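Tylactone synthase starter module and modules 1 & 2 (Streptomyces fradiae, PDB 2Z5L) contains a ketoreductase that probably reduces the beta-keto group of a growing polyketide in tylosin biosynthesis and sets its chirality. Local coordinates at residues R450-M455 with T476-D481; W27-T32 with V245-A250. All coordinates share one frame; numbering follows the deposited sequence.

Contact 1. Residues R450-M455 with T476-D481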
loop_
_atom_site.group_PDB
_atom_site.type_symbol
_atom_site.label_atom_id
_atom_site.label_comp_id
_atom_site.label_asym_id
_atom_site.label_seq_id
_atom_site.Cartn_x
_atom_site.Cartn_y
_atom_site.Cartn_z
ATOM N N ARG A 450 19.260 2.627 1.455
ATOM C CA ARG A 450 18.620 3.752 2.119
ATOM C C ARG A 450 18.701 3.636 3.645
ATOM O O ARG A 450 18.455 4.608 4.362
ATOM C CB ARG A 450 17.153 3.878 1.677
ATOM C CG ARG A 450 16.960 4.369 0.232
ATOM C CD ARG A 450 15.486 4.296 -0.198
ATOM N NE ARG A 450 14.616 5.164 0.588
ATOM C CZ ARG A 450 13.286 5.147 0.535
ATOM N NH1 ARG A 450 12.583 5.983 1.295
ATOM N NH2 ARG A 450 12.653 4.295 -0.267
ATOM N N GLY A 451 19.051 2.453 4.144
ATOM C CA GLY A 451 19.154 2.276 5.585
ATOM C C GLY A 451 18.334 1.189 6.267
ATOM O O GLY A 451 18.377 1.073 7.497
ATOM N N LEU A 452 17.583 0.393 5.508
ATOM C CA LEU A 452 16.802 -0.672 6.130
ATOM C C LEU A 452 17.692 -1.870 6.399
ATOM O O LEU A 452 18.575 -2.190 5.604
ATOM C CB LEU A 452 15.644 -1.127 5.243
ATOM C CG LEU A 452 14.480 -0.186 4.953
ATOM C CD1 LEU A 452 13.280 -1.031 4.534
ATOM C CD2 LEU A 452 14.136 0.629 6.160
ATOM N N ARG A 453 17.454 -2.533 7.525
ATOM C CA ARG A 453 18.232 -3.706 7.898
ATOM C C ARG A 453 17.337 -4.938 7.908
ATOM O O ARG A 453 16.166 -4.857 8.264
ATOM C CB ARG A 453 18.849 -3.490 9.280
ATOM C CG ARG A 453 19.912 -2.407 9.304
ATOM C CD ARG A 453 20.352 -2.041 10.729
ATOM N NE ARG A 453 19.260 -1.497 11.534
ATOM C CZ ARG A 453 19.431 -0.638 12.534
ATOM N NH1 ARG A 453 20.651 -0.228 12.842
ATOM N NH2 ARG A 453 18.389 -0.196 13.232
ATOM N N ALA A 454 17.890 -6.075 7.506
ATOM C CA ALA A 454 17.136 -7.325 7.471
ATOM C C ALA A 454 16.761 -7.775 8.884
ATOM O O ALA A 454 17.627 -8.119 9.681
ATOM C CB ALA A 454 17.960 -8.411 6.778
ATOM N N MET A 455 15.467 -7.779 9.190
ATOM C CA MET A 455 15.001 -8.190 10.503
ATOM C C MET A 455 15.186 -9.690 10.697
ATOM O O MET A 455 15.047 -10.454 9.746
ATOM C CB MET A 455 13.525 -7.849 10.657
ATOM C CG MET A 455 13.213 -6.380 10.558
ATOM S SD MET A 455 11.460 -6.134 10.816
ATOM C CE MET A 455 10.892 -6.183 9.148
ATOM N N THR A 476 3.567 -0.696 11.133
ATOM C CA THR A 476 4.745 -0.898 10.312
ATOM C C THR A 476 5.820 -1.443 11.230
ATOM O O THR A 476 6.212 -0.795 12.206
ATOM C CB THR A 476 5.274 0.430 9.693
ATOM O OG1 THR A 476 4.296 0.983 8.807
ATOM C CG2 THR A 476 6.554 0.178 8.911
ATOM N N VAL A 477 6.284 -2.647 10.938
ATOM C CA VAL A 477 7.338 -3.250 11.735
ATOM C C VAL A 477 8.568 -3.273 10.855
ATOM O O VAL A 477 8.690 -4.127 9.980
ATOM C CB VAL A 477 6.983 -4.695 12.144
ATOM C CG1 VAL A 477 8.132 -5.301 12.930
ATOM C CG2 VAL A 477 5.707 -4.707 12.976
ATOM N N VAL A 478 9.473 -2.326 11.067
ATOM C CA VAL A 478 10.688 -2.273 10.260
ATOM C C VAL A 478 11.912 -1.880 11.068
ATOM O O VAL A 478 11.826 -1.094 12.008
ATOM C CB VAL A 478 10.576 -1.240 9.112
ATOM C CG1 VAL A 478 11.767 -1.387 8.179
ATOM C CG2 VAL A 478 9.274 -1.406 8.362
ATOM N N ASP A 479 13.058 -2.418 10.680
ATOM C CA ASP A 479 14.310 -2.094 11.342
ATOM C C ASP A 479 15.072 -1.161 10.404
ATOM O O ASP A 479 15.517 -1.573 9.323
ATOM C CB ASP A 479 15.118 -3.363 11.616
ATOM C CG ASP A 479 16.449 -3.070 12.286
ATOM O OD1 ASP A 479 16.493 -2.165 13.146
ATOM O OD2 ASP A 479 17.446 -3.744 11.965
ATOM N N VAL A 480 15.222 0.098 10.829
ATOM C CA VAL A 480 15.886 1.129 10.022
ATOM C C VAL A 480 16.958 1.980 10.696
ATOM O O VAL A 480 16.776 2.454 11.812
ATOM C CB VAL A 480 14.883 2.157 9.481
ATOM C CG1 VAL A 480 15.451 2.819 8.238
ATOM C CG2 VAL A 480 13.551 1.514 9.234
ATOM N N ASP A 481 18.054 2.201 9.976
ATOM C CA ASP A 481 19.151 3.040 10.450
ATOM C C ASP A 481 18.819 4.486 10.053
ATOM O O ASP A 481 19.337 5.007 9.063
ATOM C CB ASP A 481 20.469 2.614 9.794
ATOM C CG ASP A 481 21.641 3.486 10.208
ATOM O OD1 ASP A 481 22.755 3.290 9.652
ATOM O OD2 ASP A 481 21.455 4.361 11.086
HETATM O O HOH W 1 13.923 -3.685 7.797
#
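A single beta bridge between Leu452 and Val480 joins the turn that follows helix 442-450 to the chain leaving strand 474-477. Two nearly straight backbone bonds flank it: Asp481 N gives to Gly451 O at 2.7 Å, and Arg453 N gives to Asp479 O at 2.8 Å. Gly451 ends the helix in a Schellman motif, its positive phi (123°) suited to glycine, while Asp481 takes the N-cap position of helix 482-492, its OD2 making a weak bond to Glu483 N; the bridge thus ties one helix end to another's start within the ketoreductase's Rossmann-type fold. Beside the bridge, Arg453 and Asp479 form a salt bridge, with NH2 of Arg453 2.7 Å from OD1 of Asp479, approaching from above the carboxylate plane, and a weak bond from NE to OD2. The Arg453 chain, bent at chi3 (-62°), brings the rim of one guanidinium face over Asp481 N. Against helix 482-492, CD2 of Leu452 presses on both methyls of Val480, CG1 and CG2, each a tight 3.3 Å away, and meets CG1 of Val478; Phe485 touches both Leu452 and Val480. Met455 runs past Asp479 in the opposite direction, its CG 3.7 Å from Asp479 CB, and brings CE to 3.1 Å from Val477 O. Water 1 donates to Arg453 O and accepts from Asp479 N.

Contact 2. Residues W27-T32 with V245-A250; sequences WRYRVT and VSRAAA
Arg28 and Arg30 turn guanidinium edges to Ala249 O and Ala248 CB, where the chain runs on from strand 239-247, while the backbones pair antiparallel. Arg30 and Ser246 are a hydrogen-bonded pair: Arg30 N gives to Ser246 O at 2.8 Å, and Ser246 N returns a bond to Arg30 O at 3.0 Å, with the donor in the carbonyl plane. Two residues on, Ala248 N bonds to Arg28 O at 2.7 Å, but from 45° above that carbonyl's plane, as the chain leaves the strand. Arg28, folded at chi3 (51°), follows it: NE lies 2.9 Å from Ala249 O, which sits in the guanidinium plane. The chain of Arg30 starts between its backbone N and carbonyl carbon (chi1 73°) and bends again further out, which sets NH1 3.1 Å from Ala248 CB. At the other end, OG1 of Thr32 and OG of Ser246 share a hydrogen bond of 2.9 Å. Tyr29 and Arg247, a non-hydrogen-bonded pair, run side by side; Arg247 CG packs 3.7 Å from Tyr29 CE2, and Tyr29 OH sits over one face of the Arg247 guanidinium, toward its rim. Trp482 bonds Tyr29 OH, Arg247 reaches Glu503 through NH1 and Ala26 O through NH2, and Asp472 pairs with Arg28. The N-terminal strand 28-35 thus meets a strand over 200 residues away; its other side, through Tyr29 to Thr476 and Trp27 to Val478 backbone bonds, joins strand 474-477, next to the parallel strands of the Rossmann-type part, with Ala467 of helix 457-470 against Arg28 and Arg470 against Ala249.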
loop_
_atom_site.group_PDB
_atom_site.type_symbol
_atom_site.label_atom_id
_atom_site.label_comp_id
_atom_site.label_asym_id
_atom_site.label_seq_id
_atom_site.Cartn_x
_atom_site.Cartn_y
_atom_site.Cartn_z
ATOM N N TRP A 27 10.889 -1.145 16.441
ATOM C CA TRP A 27 10.668 -1.320 15.013
ATOM C C TRP A 27 9.228 -1.010 14.651
ATOM O O TRP A 27 8.860 -1.052 13.484
ATOM C CB TRP A 27 10.971 -2.763 14.585
ATOM C CG TRP A 27 12.396 -3.189 14.778
ATOM C CD1 TRP A 27 13.465 -2.383 15.064
ATOM C CD2 TRP A 27 12.920 -4.524 14.663
ATOM N NE1 TRP A 27 14.617 -3.131 15.131
ATOM C CE2 TRP A 27 14.313 -4.446 14.890
ATOM C CE3 TRP A 27 12.348 -5.776 14.390
ATOM C CZ2 TRP A 27 15.145 -5.570 14.851
ATOM C CZ3 TRP A 27 13.182 -6.900 14.351
ATOM C CH2 TRP A 27 14.563 -6.785 14.582
ATOM N N ARG A 28 8.417 -0.690 15.649
ATOM C CA ARG A 28 7.007 -0.413 15.421
ATOM C C ARG A 28 6.682 1.040 15.077
ATOM O O ARG A 28 6.954 1.950 15.857
ATOM C CB ARG A 28 6.198 -0.827 16.653
ATOM C CG ARG A 28 6.212 -2.323 16.953
ATOM C CD ARG A 28 5.600 -2.577 18.309
ATOM N NE ARG A 28 4.301 -1.927 18.434
ATOM C CZ ARG A 28 3.182 -2.383 17.887
ATOM N NH1 ARG A 28 3.206 -3.510 17.183
ATOM N NH2 ARG A 28 2.048 -1.700 18.024
ATOM N N TYR A 29 6.087 1.246 13.907
ATOM C CA TYR A 29 5.697 2.579 13.467
ATOM C C TYR A 29 4.266 2.549 12.951
ATOM O O TYR A 29 3.698 1.482 12.693
ATOM C CB TYR A 29 6.623 3.079 12.365
ATOM C CG TYR A 29 8.089 3.054 12.712
ATOM C CD1 TYR A 29 8.816 1.869 12.659
ATOM C CD2 TYR A 29 8.761 4.228 13.059
ATOM C CE1 TYR A 29 10.178 1.855 12.935
ATOM C CE2 TYR A 29 10.128 4.224 13.340
ATOM C CZ TYR A 29 10.831 3.037 13.271
ATOM O OH TYR A 29 12.191 3.020 13.504
ATOM N N ARG A 30 3.679 3.727 12.796
ATOM C CA ARG A 30 2.311 3.810 12.314
ATOM C C ARG A 30 2.068 5.114 11.573
ATOM O O ARG A 30 2.910 6.013 11.577
ATOM C CB ARG A 30 1.331 3.675 13.487
ATOM C CG ARG A 30 1.245 4.891 14.408
ATOM C CD ARG A 30 0.266 4.656 15.560
ATOM N NE ARG A 30 -0.795 3.705 15.210
ATOM C CZ ARG A 30 -0.775 2.407 15.511
ATOM N NH1 ARG A 30 0.250 1.894 16.176
ATOM N NH2 ARG A 30 -1.777 1.616 15.141
ATOM N N VAL A 31 0.912 5.214 10.933
ATOM C CA VAL A 31 0.583 6.416 10.192
ATOM C C VAL A 31 -0.457 7.253 10.915
ATOM O O VAL A 31 -1.556 6.788 11.214
ATOM C CB VAL A 31 0.060 6.079 8.780
ATOM C CG1 VAL A 31 -0.353 7.358 8.064
ATOM C CG2 VAL A 31 1.143 5.363 7.989
ATOM N N THR A 32 -0.087 8.496 11.199
ATOM C CA THR A 32 -0.968 9.431 11.875
ATOM C C THR A 32 -1.191 10.637 10.977
ATOM O O THR A 32 -0.542 10.786 9.933
ATOM C CB THR A 32 -0.355 9.913 13.211
ATOM O OG1 THR A 32 0.979 10.403 12.984
ATOM C CG2 THR A 32 -0.322 8.772 14.222
ATOM N N VAL A 245 4.625 9.625 9.664
ATOM C CA VAL A 245 4.978 8.319 10.204
ATOM C C VAL A 245 5.566 8.519 11.602
ATOM O O VAL A 245 6.603 9.168 11.775
ATOM C CB VAL A 245 6.018 7.568 9.319
ATOM C CG1 VAL A 245 5.380 7.165 7.996
ATOM C CG2 VAL A 245 7.246 8.447 9.076
ATOM N N SER A 246 4.895 7.954 12.598
ATOM C CA SER A 246 5.331 8.076 13.982
ATOM C C SER A 246 5.476 6.712 14.659
ATOM O O SER A 246 4.656 5.818 14.453
ATOM C CB SER A 246 4.329 8.944 14.744
ATOM O OG SER A 246 3.010 8.746 14.259
ATOM N N ARG A 247 6.524 6.550 15.463
ATOM C CA ARG A 247 6.746 5.284 16.156
ATOM C C ARG A 247 5.450 4.894 16.853
ATOM O O ARG A 247 4.780 5.736 17.444
ATOM C CB ARG A 247 7.895 5.419 17.164
ATOM C CG ARG A 247 9.201 5.886 16.506
ATOM C CD ARG A 247 10.399 5.815 17.444
ATOM N NE ARG A 247 11.132 4.551 17.331
ATOM C CZ ARG A 247 12.366 4.439 16.840
ATOM N NH1 ARG A 247 13.022 5.506 16.414
ATOM N NH2 ARG A 247 12.953 3.256 16.769
ATOM N N ALA A 248 5.077 3.624 16.750
ATOM C CA ALA A 248 3.852 3.163 17.378
ATOM C C ALA A 248 4.140 2.762 18.815
ATOM O O ALA A 248 5.297 2.617 19.204
ATOM C CB ALA A 248 3.269 1.988 16.601
ATOM N N ALA A 249 3.085 2.586 19.599
ATOM C CA ALA A 249 3.221 2.202 20.994
ATOM C C ALA A 249 4.055 0.928 21.128
ATOM O O ALA A 249 4.559 0.398 20.134
ATOM C CB ALA A 249 1.840 1.999 21.603
ATOM N N ALA A 250 4.212 0.438 22.354
ATOM C CA ALA A 250 4.986 -0.784 22.568
ATOM C C ALA A 250 4.058 -1.987 22.595
ATOM O O ALA A 250 2.860 -1.853 22.844
ATOM C CB ALA A 250 5.775 -0.697 23.876
#

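In the fold
Strands 28-35 and 474-477 are neighbours, which sets contacts 1 and 2 next to each other in the sheet, their centres about 13 Å apart. The N-terminal segment 27-32 thus pairs with 245-250 on one side and with 476-481 on the other, where Thr476 O lies 2.7 Å from Tyr29 N and Val478 N lies 2.8 Å from Trp27 O, both probable hydrogen bonds. Side chains meet too: Asp479 OD1, already engaged in contact 1, comes within 2.9 Å of Trp27 NE1. Along the chain contact 2 closes before contact 1 opens. Together they join strand 239-247 to the segment at which helix 482-492 begins.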